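Local coordinates for protein erythromycin C-12 hydroxylase (Saccharopolyspora erythraea, PDB 2JJN) that hydroxylates the macrolactone ring of erythromycin D at C-12 to give erythromycin C, as a heme-dependent cytochrome P450 monooxygenase of antibiotic biosynthesis, at residues L30-R38 against W315-S323. The protein carries 2 engineered substitutions. Numbering follows the deposited sequence.
Sequences LLDWLGTMR and WVLSANRDS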
loop_
_atom_site.group_PDB
_atom_site.type_symbol
_atom_site.label_atom_id
_atom_site.label_comp_id
_atom_site.label_asym_id
_atom_site.label_seq_id
_atom_site.Cartn_x
_atom_site.Cartn_y
_atom_site.Cartn_z
ATOM N N LEU A 30 17.072 -8.597 -5.429
ATOM C CA LEU A 30 16.154 -8.982 -4.355
ATOM C C LEU A 30 15.361 -10.201 -4.790
ATOM O O LEU A 30 15.262 -11.141 -4.032
ATOM C CB LEU A 30 15.219 -7.824 -4.016
ATOM C CG LEU A 30 14.158 -8.165 -2.955
ATOM C CD1 LEU A 30 14.856 -8.592 -1.667
ATOM C CD2 LEU A 30 13.288 -6.922 -2.715
ATOM N N LEU A 31 14.773 -10.173 -5.989
ATOM C CA LEU A 31 13.992 -11.313 -6.456
ATOM C C LEU A 31 14.807 -12.586 -6.518
ATOM O O LEU A 31 14.330 -13.657 -6.132
ATOM C CB LEU A 31 13.348 -10.999 -7.826
ATOM C CG LEU A 31 12.277 -9.910 -7.730
ATOM C CD1 LEU A 31 11.895 -9.465 -9.116
ATOM C CD2 LEU A 31 11.040 -10.358 -6.948
ATOM N N ASP A 32 16.048 -12.478 -7.002
ATOM C CA ASP A 32 16.892 -13.671 -7.149
ATOM C C ASP A 32 17.149 -14.260 -5.751
ATOM O O ASP A 32 17.073 -15.480 -5.549
ATOM C CB ASP A 32 18.207 -13.265 -7.833
ATOM C CG ASP A 32 18.046 -13.086 -9.351
ATOM O OD1 ASP A 32 16.996 -13.490 -9.903
ATOM O OD2 ASP A 32 18.998 -12.573 -9.981
ATOM N N TRP A 33 17.432 -13.386 -4.787
ATOM C CA TRP A 33 17.672 -13.821 -3.410
ATOM C C TRP A 33 16.444 -14.484 -2.805
ATOM O O TRP A 33 16.541 -15.540 -2.169
ATOM C CB TRP A 33 18.163 -12.651 -2.575
ATOM C CG TRP A 33 18.533 -12.973 -1.158
ATOM C CD1 TRP A 33 19.757 -13.432 -0.714
ATOM C CD2 TRP A 33 17.713 -12.805 -0.002
ATOM N NE1 TRP A 33 19.738 -13.558 0.656
ATOM C CE2 TRP A 33 18.496 -13.207 1.120
ATOM C CE3 TRP A 33 16.397 -12.377 0.209
ATOM C CZ2 TRP A 33 18.001 -13.181 2.436
ATOM C CZ3 TRP A 33 15.886 -12.374 1.553
ATOM C CH2 TRP A 33 16.716 -12.746 2.635
ATOM N N LEU A 34 15.296 -13.842 -2.951
ATOM C CA LEU A 34 14.070 -14.453 -2.439
ATOM C C LEU A 34 13.853 -15.832 -3.035
ATOM O O LEU A 34 13.420 -16.744 -2.311
ATOM C CB LEU A 34 12.883 -13.563 -2.798
ATOM C CG LEU A 34 12.871 -12.212 -2.068
ATOM C CD1 LEU A 34 11.742 -11.300 -2.633
ATOM C CD2 LEU A 34 12.702 -12.374 -0.546
ATOM N N GLY A 35 14.127 -15.988 -4.348
ATOM C CA GLY A 35 14.056 -17.301 -5.003
ATOM C C GLY A 35 14.942 -18.325 -4.310
ATOM O O GLY A 35 14.519 -19.450 -3.992
ATOM N N THR A 36 16.161 -17.941 -4.028
ATOM C CA THR A 36 17.081 -18.879 -3.382
ATOM C C THR A 36 16.600 -19.242 -1.978
ATOM O O THR A 36 16.746 -20.396 -1.536
ATOM C CB THR A 36 18.511 -18.346 -3.345
ATOM O OG1 THR A 36 18.578 -17.152 -2.553
ATOM C CG2 THR A 36 19.033 -18.098 -4.764
ATOM N N MET A 37 16.026 -18.281 -1.268
ATOM C CA MET A 37 15.584 -18.530 0.094
ATOM C C MET A 37 14.338 -19.391 0.097
ATOM O O MET A 37 14.197 -20.276 0.950
ATOM C CB MET A 37 15.297 -17.203 0.825
ATOM C CG MET A 37 16.543 -16.268 0.986
ATOM S SD MET A 37 17.845 -17.083 1.958
ATOM C CE MET A 37 17.136 -16.802 3.585
ATOM N N ARG A 38 13.442 -19.170 -0.850
ATOM C CA ARG A 38 12.294 -20.100 -0.955
ATOM C C ARG A 38 12.756 -21.553 -1.102
ATOM O O ARG A 38 12.188 -22.468 -0.496
ATOM C CB ARG A 38 11.394 -19.762 -2.131
ATOM C CG ARG A 38 10.537 -18.522 -1.928
ATOM C CD ARG A 38 9.345 -18.468 -2.958
ATOM N NE ARG A 38 9.859 -18.422 -4.333
ATOM C CZ ARG A 38 10.344 -17.334 -4.951
ATOM N NH1 ARG A 38 10.403 -16.162 -4.321
ATOM N NH2 ARG A 38 10.796 -17.397 -6.221
ATOM N N TRP A 315 6.832 -12.167 3.469
ATOM C CA TRP A 315 7.243 -11.579 2.192
ATOM C C TRP A 315 6.211 -11.878 1.115
ATOM O O TRP A 315 6.271 -12.875 0.376
ATOM C CB TRP A 315 8.625 -12.090 1.810
ATOM C CG TRP A 315 9.736 -11.381 2.513
ATOM C CD1 TRP A 315 10.248 -11.699 3.710
ATOM C CD2 TRP A 315 10.450 -10.239 2.028
ATOM N NE1 TRP A 315 11.302 -10.807 4.034
ATOM C CE2 TRP A 315 11.428 -9.903 3.007
ATOM C CE3 TRP A 315 10.324 -9.436 0.878
ATOM C CZ2 TRP A 315 12.300 -8.811 2.858
ATOM C CZ3 TRP A 315 11.202 -8.368 0.716
ATOM C CH2 TRP A 315 12.173 -8.062 1.699
ATOM N N VAL A 316 5.218 -10.983 1.036
ATOM C CA VAL A 316 4.205 -11.106 -0.024
ATOM C C VAL A 316 4.866 -11.103 -1.426
ATOM O O VAL A 316 4.431 -11.800 -2.337
ATOM C CB VAL A 316 3.120 -10.031 0.147
ATOM C CG1 VAL A 316 2.370 -9.773 -1.155
ATOM C CG2 VAL A 316 2.140 -10.529 1.248
ATOM N N LEU A 317 5.920 -10.312 -1.604
ATOM C CA LEU A 317 6.616 -10.286 -2.897
ATOM C C LEU A 317 7.130 -11.663 -3.244
ATOM O O LEU A 317 7.000 -12.086 -4.404
ATOM C CB LEU A 317 7.770 -9.301 -2.832
ATOM C CG LEU A 317 8.668 -9.303 -4.075
ATOM C CD1 LEU A 317 7.844 -8.903 -5.350
ATOM C CD2 LEU A 317 9.823 -8.333 -3.858
ATOM N N SER A 318 7.722 -12.362 -2.270
ATOM C CA SER A 318 8.224 -13.710 -2.562
ATOM C C SER A 318 7.068 -14.683 -2.819
ATOM O O SER A 318 7.115 -15.497 -3.759
ATOM C CB SER A 318 9.032 -14.144 -1.353
ATOM O OG SER A 318 9.593 -15.458 -1.545
ATOM N N ALA A 319 6.032 -14.620 -1.985
ATOM C CA ALA A 319 4.828 -15.467 -2.192
ATOM C C ALA A 319 4.273 -15.276 -3.565
ATOM O O ALA A 319 3.850 -16.249 -4.215
ATOM C CB ALA A 319 3.753 -15.118 -1.136
ATOM N N ASN A 320 4.214 -14.013 -4.029
ATOM C CA ASN A 320 3.611 -13.734 -5.344
ATOM C C ASN A 320 4.466 -14.258 -6.511
ATOM O O ASN A 320 3.978 -14.362 -7.616
ATOM C CB ASN A 320 3.433 -12.235 -5.507
ATOM C CG ASN A 320 2.270 -11.650 -4.681
ATOM O OD1 ASN A 320 1.553 -12.348 -3.965
ATOM N ND2 ASN A 320 2.123 -10.309 -4.790
ATOM N N ARG A 321 5.760 -14.496 -6.275
ATOM C CA ARG A 321 6.657 -15.024 -7.354
ATOM C C ARG A 321 6.954 -16.521 -7.121
ATOM O O ARG A 321 7.881 -17.085 -7.729
ATOM C CB ARG A 321 7.954 -14.211 -7.345
ATOM C CG ARG A 321 7.739 -12.718 -7.633
ATOM C CD ARG A 321 7.067 -12.433 -8.977
ATOM N NE ARG A 321 7.242 -11.037 -9.325
ATOM C CZ ARG A 321 8.163 -10.562 -10.172
ATOM N NH1 ARG A 321 8.948 -11.393 -10.846
ATOM N NH2 ARG A 321 8.280 -9.254 -10.380
ATOM N N ASP A 322 6.174 -17.130 -6.224
ATOM C CA ASP A 322 6.370 -18.583 -5.855
ATOM C C ASP A 322 5.695 -19.515 -6.866
ATOM O O ASP A 322 4.490 -19.485 -7.005
ATOM C CB ASP A 322 5.775 -18.779 -4.463
ATOM C CG ASP A 322 6.080 -20.114 -3.861
ATOM O OD1 ASP A 322 5.901 -20.273 -2.632
ATOM O OD2 ASP A 322 6.424 -21.046 -4.628
ATOM N N SER A 323 6.508 -20.312 -7.580
ATOM C CA SER A 323 5.942 -21.150 -8.608
ATOM C C SER A 323 4.996 -22.216 -8.038
ATOM O O SER A 323 4.175 -22.831 -8.784
ATOM C CB SER A 323 7.060 -21.802 -9.410
ATOM O OG SER A 323 7.727 -22.779 -8.633
HETATM O O HOH W 1 9.417 -20.260 -6.869
HETATM O O HOH W 2 9.166 -21.540 -4.834
#
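Arg-38 reaches across to Ser-318 and donates through NH1 to Ser-318 OG, at 3.0 Å and nearly straight (166°), with the hydroxyl, also hydrogen-bonded to Phe-54 O, lying in the guanidinium plane. A bend at chi3 (-61°) folds the guanidinium back, so that Gly-35 CA packs on one face and the backbone of Arg-321 and Asp-322 covers the other. The Asp-322 carboxylate, its OD1 held by the backbone N of His-56, stays beyond salt-bridge range; one water accepts from Arg-38 NE and donates to Asp-322 OD2, while a second accepts from NE and from Ser-323 N. Leu-31 sets CD2 3.9 Å from Leu-317 CD1 and CD1 over a face of the Arg-321 guanidinium, itself salt-bridged to Asp-330. Between Arg-38 and Leu-31, Leu-34 divides its methyls: CD1 meets Leu-317 CD2 at 3.7 Å, and CD2 makes a CH-pi contact over the six-membered ring of Trp-315, 4.3 Å from its centroid. The axes of 30-38 and 316-320 come within 9.9 Å and cross at -74°. In P450 topology, helices 27-40 and 316-320 match A and K', packed beside the mixed β1 sheet, whose strand 51-53 supplies His-52, the hydrogen-bond partner of Trp-315 NE1.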